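Local coordinates for protein AlyGC (Glaciecola chathamensis, PDB 5GKD) that probably cleaves alginate by beta-elimination, as a calcium-containing lyase of polysaccharide lyase family 6 from a marine bacterium, at residues A[473-487]-A[502-516]. Residues are numbered along the deposited sequence; the frame is centred on the assembly and turned at random.
Sequences VSKILSLDKTLTIRA and LIEINNKGNLTLDGV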
# COMPACT_ATOMS: atom_id res chain seq x y z
N VAL A 473 16.03 -20.26 -7.92
CA VAL A 473 15.28 -19.09 -8.34
C VAL A 473 15.94 -17.87 -7.72
O VAL A 473 15.70 -17.54 -6.56
CB VAL A 473 13.80 -19.18 -7.97
CG1 VAL A 473 13.08 -17.93 -8.40
CG2 VAL A 473 13.18 -20.39 -8.63
N SER A 474 16.79 -17.19 -8.50
CA SER A 474 17.50 -16.00 -8.07
C SER A 474 16.76 -14.71 -8.39
O SER A 474 17.21 -13.64 -7.97
CB SER A 474 18.88 -15.96 -8.73
OG SER A 474 18.78 -16.22 -10.11
N LYS A 475 15.65 -14.79 -9.11
CA LYS A 475 14.90 -13.60 -9.50
C LYS A 475 13.42 -13.86 -9.25
O LYS A 475 12.92 -14.95 -9.53
CB LYS A 475 15.14 -13.26 -10.97
CG LYS A 475 16.55 -12.79 -11.23
CD LYS A 475 16.79 -12.37 -12.68
CE LYS A 475 16.75 -13.57 -13.63
NZ LYS A 475 17.13 -13.20 -15.04
N ILE A 476 12.74 -12.84 -8.71
CA ILE A 476 11.32 -12.97 -8.40
C ILE A 476 10.56 -13.41 -9.64
O ILE A 476 10.79 -12.91 -10.75
CB ILE A 476 10.79 -11.66 -7.83
CG1 ILE A 476 11.36 -11.43 -6.43
CG2 ILE A 476 9.28 -11.67 -7.76
CD1 ILE A 476 10.92 -10.12 -5.82
N LEU A 477 9.66 -14.38 -9.47
CA LEU A 477 8.80 -14.86 -10.54
C LEU A 477 7.53 -14.03 -10.51
O LEU A 477 6.63 -14.30 -9.72
CB LEU A 477 8.49 -16.34 -10.36
CG LEU A 477 9.50 -17.44 -10.69
CD1 LEU A 477 10.86 -16.91 -11.01
CD2 LEU A 477 9.56 -18.44 -9.56
N SER A 478 7.44 -13.00 -11.35
CA SER A 478 6.28 -12.13 -11.35
C SER A 478 5.32 -12.59 -12.44
O SER A 478 5.71 -12.70 -13.61
CB SER A 478 6.66 -10.65 -11.51
OG SER A 478 7.58 -10.47 -12.55
N LEU A 479 4.10 -12.89 -12.04
CA LEU A 479 3.08 -13.48 -12.90
C LEU A 479 2.08 -12.40 -13.30
O LEU A 479 1.44 -11.80 -12.43
CB LEU A 479 2.39 -14.62 -12.17
CG LEU A 479 1.52 -15.59 -12.95
CD1 LEU A 479 2.29 -16.14 -14.14
CD2 LEU A 479 1.15 -16.71 -12.02
N ASP A 480 1.95 -12.16 -14.60
CA ASP A 480 0.99 -11.21 -15.12
C ASP A 480 0.11 -11.87 -16.17
O ASP A 480 -0.44 -11.20 -17.03
CB ASP A 480 1.67 -9.95 -15.68
CG ASP A 480 2.60 -10.23 -16.86
OD1 ASP A 480 2.68 -11.38 -17.32
OD2 ASP A 480 3.24 -9.29 -17.35
N LYS A 481 -0.04 -13.19 -16.08
CA LYS A 481 -0.92 -13.93 -16.96
C LYS A 481 -1.50 -15.10 -16.18
O LYS A 481 -1.16 -15.32 -15.01
CB LYS A 481 -0.16 -14.40 -18.21
CG LYS A 481 0.82 -15.52 -17.93
CD LYS A 481 1.93 -15.59 -18.97
CE LYS A 481 2.92 -14.49 -18.78
NZ LYS A 481 4.12 -14.64 -19.65
N THR A 482 -2.37 -15.87 -16.82
CA THR A 482 -2.91 -17.07 -16.19
C THR A 482 -1.99 -18.25 -16.50
O THR A 482 -1.67 -18.51 -17.66
CB THR A 482 -4.34 -17.34 -16.68
OG1 THR A 482 -5.21 -16.26 -16.27
CG2 THR A 482 -4.87 -18.65 -16.12
N LEU A 483 -1.54 -18.94 -15.46
CA LEU A 483 -0.49 -19.93 -15.64
C LEU A 483 -0.65 -21.07 -14.64
O LEU A 483 -1.05 -20.84 -13.50
CB LEU A 483 0.89 -19.29 -15.46
CG LEU A 483 2.05 -19.88 -16.26
CD1 LEU A 483 1.94 -19.48 -17.73
CD2 LEU A 483 3.37 -19.44 -15.66
N THR A 484 -0.34 -22.28 -15.09
CA THR A 484 -0.25 -23.45 -14.22
C THR A 484 1.19 -23.94 -14.21
O THR A 484 1.79 -24.13 -15.27
CB THR A 484 -1.18 -24.58 -14.69
OG1 THR A 484 -2.54 -24.14 -14.61
CG2 THR A 484 -1.02 -25.80 -13.81
N ILE A 485 1.75 -24.13 -13.02
CA ILE A 485 3.07 -24.73 -12.85
C ILE A 485 2.87 -26.13 -12.29
O ILE A 485 2.44 -26.31 -11.15
CB ILE A 485 3.96 -23.87 -11.95
CG1 ILE A 485 4.09 -22.46 -12.55
CG2 ILE A 485 5.31 -24.51 -11.78
CD1 ILE A 485 5.03 -21.56 -11.83
N ARG A 486 3.16 -27.15 -13.11
CA ARG A 486 2.86 -28.54 -12.79
C ARG A 486 4.13 -29.38 -12.84
O ARG A 486 4.89 -29.30 -13.80
CB ARG A 486 1.83 -29.11 -13.78
CG ARG A 486 1.52 -30.59 -13.58
CD ARG A 486 0.53 -31.07 -14.61
NE ARG A 486 -0.72 -30.33 -14.50
CZ ARG A 486 -1.62 -30.22 -15.47
NH1 ARG A 486 -1.42 -30.80 -16.65
NH2 ARG A 486 -2.73 -29.51 -15.26
N ALA A 487 4.35 -30.18 -11.80
CA ALA A 487 5.45 -31.13 -11.83
C ALA A 487 5.09 -32.31 -12.72
O ALA A 487 3.98 -32.84 -12.63
CB ALA A 487 5.79 -31.63 -10.42
N LEU A 502 9.32 -15.72 -3.69
CA LEU A 502 9.39 -16.67 -4.79
C LEU A 502 8.50 -16.23 -5.95
O LEU A 502 8.96 -16.10 -7.08
CB LEU A 502 8.99 -18.06 -4.31
CG LEU A 502 9.02 -19.11 -5.40
CD1 LEU A 502 10.43 -19.21 -5.95
CD2 LEU A 502 8.52 -20.44 -4.88
N ILE A 503 7.21 -16.01 -5.67
CA ILE A 503 6.22 -15.70 -6.70
C ILE A 503 5.43 -14.46 -6.30
O ILE A 503 4.88 -14.40 -5.19
CB ILE A 503 5.26 -16.88 -6.95
CG1 ILE A 503 6.03 -18.08 -7.48
CG2 ILE A 503 4.18 -16.47 -7.95
CD1 ILE A 503 5.17 -19.31 -7.61
N GLU A 504 5.34 -13.51 -7.22
CA GLU A 504 4.56 -12.29 -7.09
C GLU A 504 3.43 -12.31 -8.11
O GLU A 504 3.66 -12.59 -9.29
CB GLU A 504 5.44 -11.06 -7.31
CG GLU A 504 4.70 -9.76 -7.38
CD GLU A 504 5.60 -8.61 -7.79
OE1 GLU A 504 6.01 -7.82 -6.91
OE2 GLU A 504 5.90 -8.49 -8.99
N ILE A 505 2.22 -12.04 -7.66
CA ILE A 505 1.05 -12.05 -8.52
C ILE A 505 0.69 -10.60 -8.85
O ILE A 505 0.30 -9.83 -7.97
CB ILE A 505 -0.13 -12.80 -7.88
CG1 ILE A 505 0.29 -14.22 -7.49
CG2 ILE A 505 -1.32 -12.85 -8.84
CD1 ILE A 505 -0.78 -15.02 -6.74
N ASN A 506 0.84 -10.25 -10.12
CA ASN A 506 0.52 -8.94 -10.66
C ASN A 506 -0.86 -8.95 -11.32
O ASN A 506 -1.49 -10.00 -11.47
CB ASN A 506 1.56 -8.51 -11.69
CG ASN A 506 2.91 -8.20 -11.07
OD1 ASN A 506 3.95 -8.74 -11.47
ND2 ASN A 506 2.91 -7.32 -10.09
N ASN A 507 -1.30 -7.76 -11.74
CA ASN A 507 -2.51 -7.65 -12.54
C ASN A 507 -2.50 -8.66 -13.67
O ASN A 507 -1.49 -8.82 -14.36
CB ASN A 507 -2.64 -6.23 -13.10
CG ASN A 507 -3.00 -5.22 -12.05
OD1 ASN A 507 -3.73 -5.53 -11.11
ND2 ASN A 507 -2.49 -4.01 -12.19
N LYS A 508 -3.63 -9.36 -13.83
CA LYS A 508 -3.88 -10.37 -14.85
C LYS A 508 -3.22 -11.70 -14.49
O LYS A 508 -3.45 -12.69 -15.18
CB LYS A 508 -3.43 -9.93 -16.26
CG LYS A 508 -4.02 -8.55 -16.65
CD LYS A 508 -3.40 -7.96 -17.90
CE LYS A 508 -3.71 -8.82 -19.08
NZ LYS A 508 -5.15 -9.14 -19.10
N GLY A 509 -2.44 -11.76 -13.42
CA GLY A 509 -1.88 -13.02 -12.98
C GLY A 509 -2.91 -13.85 -12.23
O GLY A 509 -3.69 -13.35 -11.43
N ASN A 510 -2.91 -15.15 -12.53
CA ASN A 510 -3.67 -16.15 -11.80
C ASN A 510 -2.81 -17.40 -11.82
O ASN A 510 -2.20 -17.71 -12.84
CB ASN A 510 -5.06 -16.41 -12.42
CG ASN A 510 -5.91 -15.13 -12.59
OD1 ASN A 510 -6.45 -14.61 -11.63
ND2 ASN A 510 -6.04 -14.65 -13.82
N LEU A 511 -2.74 -18.11 -10.70
CA LEU A 511 -1.71 -19.13 -10.51
C LEU A 511 -2.30 -20.44 -10.01
O LEU A 511 -3.06 -20.44 -9.03
CB LEU A 511 -0.64 -18.64 -9.53
CG LEU A 511 0.46 -19.66 -9.16
CD1 LEU A 511 1.25 -20.07 -10.40
CD2 LEU A 511 1.39 -19.14 -8.06
N THR A 512 -1.95 -21.54 -10.66
CA THR A 512 -2.15 -22.88 -10.12
C THR A 512 -0.79 -23.54 -9.93
O THR A 512 0.04 -23.53 -10.84
CB THR A 512 -3.02 -23.73 -11.04
OG1 THR A 512 -4.37 -23.25 -11.01
CG2 THR A 512 -3.00 -25.20 -10.59
N LEU A 513 -0.56 -24.05 -8.72
CA LEU A 513 0.58 -24.90 -8.42
C LEU A 513 0.06 -26.31 -8.21
O LEU A 513 -0.88 -26.52 -7.43
CB LEU A 513 1.33 -24.43 -7.17
CG LEU A 513 1.96 -23.03 -7.17
CD1 LEU A 513 2.58 -22.74 -5.83
CD2 LEU A 513 2.99 -22.91 -8.25
N ASP A 514 0.68 -27.28 -8.88
CA ASP A 514 0.21 -28.65 -8.88
C ASP A 514 1.42 -29.57 -8.74
O ASP A 514 2.25 -29.65 -9.64
CB ASP A 514 -0.59 -28.93 -10.15
CG ASP A 514 -1.19 -30.32 -10.18
OD1 ASP A 514 -1.04 -31.06 -9.19
OD2 ASP A 514 -1.83 -30.65 -11.20
N GLY A 515 1.53 -30.24 -7.60
CA GLY A 515 2.56 -31.24 -7.41
C GLY A 515 3.97 -30.72 -7.25
O GLY A 515 4.92 -31.46 -7.47
N VAL A 516 4.16 -29.48 -6.87
CA VAL A 516 5.49 -28.95 -6.79
C VAL A 516 6.01 -29.11 -5.37
O VAL A 516 5.26 -29.35 -4.43
CB VAL A 516 5.56 -27.47 -7.26
CG1 VAL A 516 4.80 -27.28 -8.56
CG2 VAL A 516 5.03 -26.53 -6.17
O HOH W 1 -5.27 -13.65 -16.99
O HOH W 2 -3.56 -28.87 -12.80
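Thr-482 and Asn-510 are neighbours on the outer face of two paired parallel strands, their side chains crossing obliquely, and Asn-510 ND2 donates to Thr-482 OG1 at 3.0 Å. The hydroxyl lies in the plane of the amide, and the N-H points at it almost straight (163°). The other end of that amide, OD1, accepts from the backbone N of Arg-544 on the following strand, which fixes the rotation of the group. Thr-482 OG1 is also 2.7 Å from a water that donates to Lys-508 O. With an alanine here, Asn-510 ND2 would probably lose its acceptor and the water one of its two anchors. Further along the same face, Thr-484 and Thr-512 run side by side with the same first torsion, which brings their CG2 methyls to 3.8 Å. Arg-486 and Asp-514 also point the same way, but their flat groups are turned 77° apart. They form a salt bridge whose NE-to-OD2 hydrogen bond is long and weak (3.5 Å), supplemented by a water at the edge of the guanidinium that accepts from NH2 and donates to OD2.

These are successive coils of a right-handed parallel beta-helix, the fold of the pectate lyase-like clan. Strands 477-479 and 503-505 form one ladder, 482-487 and 510-514 another, and the register shifts by two residues at the bend between them. Inside the coil, Leu-479, with CG anti to its N (chi1 -166°), reaches from the first ladder to the second and brings its CD2 to 3.6 Å from Leu-511 CB, the two side chains crossing at about a right angle. Within a row of stacked aliphatic side chains, Ile-485 CB meets Leu-513 CD2 at 3.9 Å. Leu-477 CD2 lies alongside Leu-502 CD1 at 3.8 Å, and Leu-477 also packs against Leu-451, Phe-452 and Ile-455 of helix 450-457, near the first coils of this beta-helix.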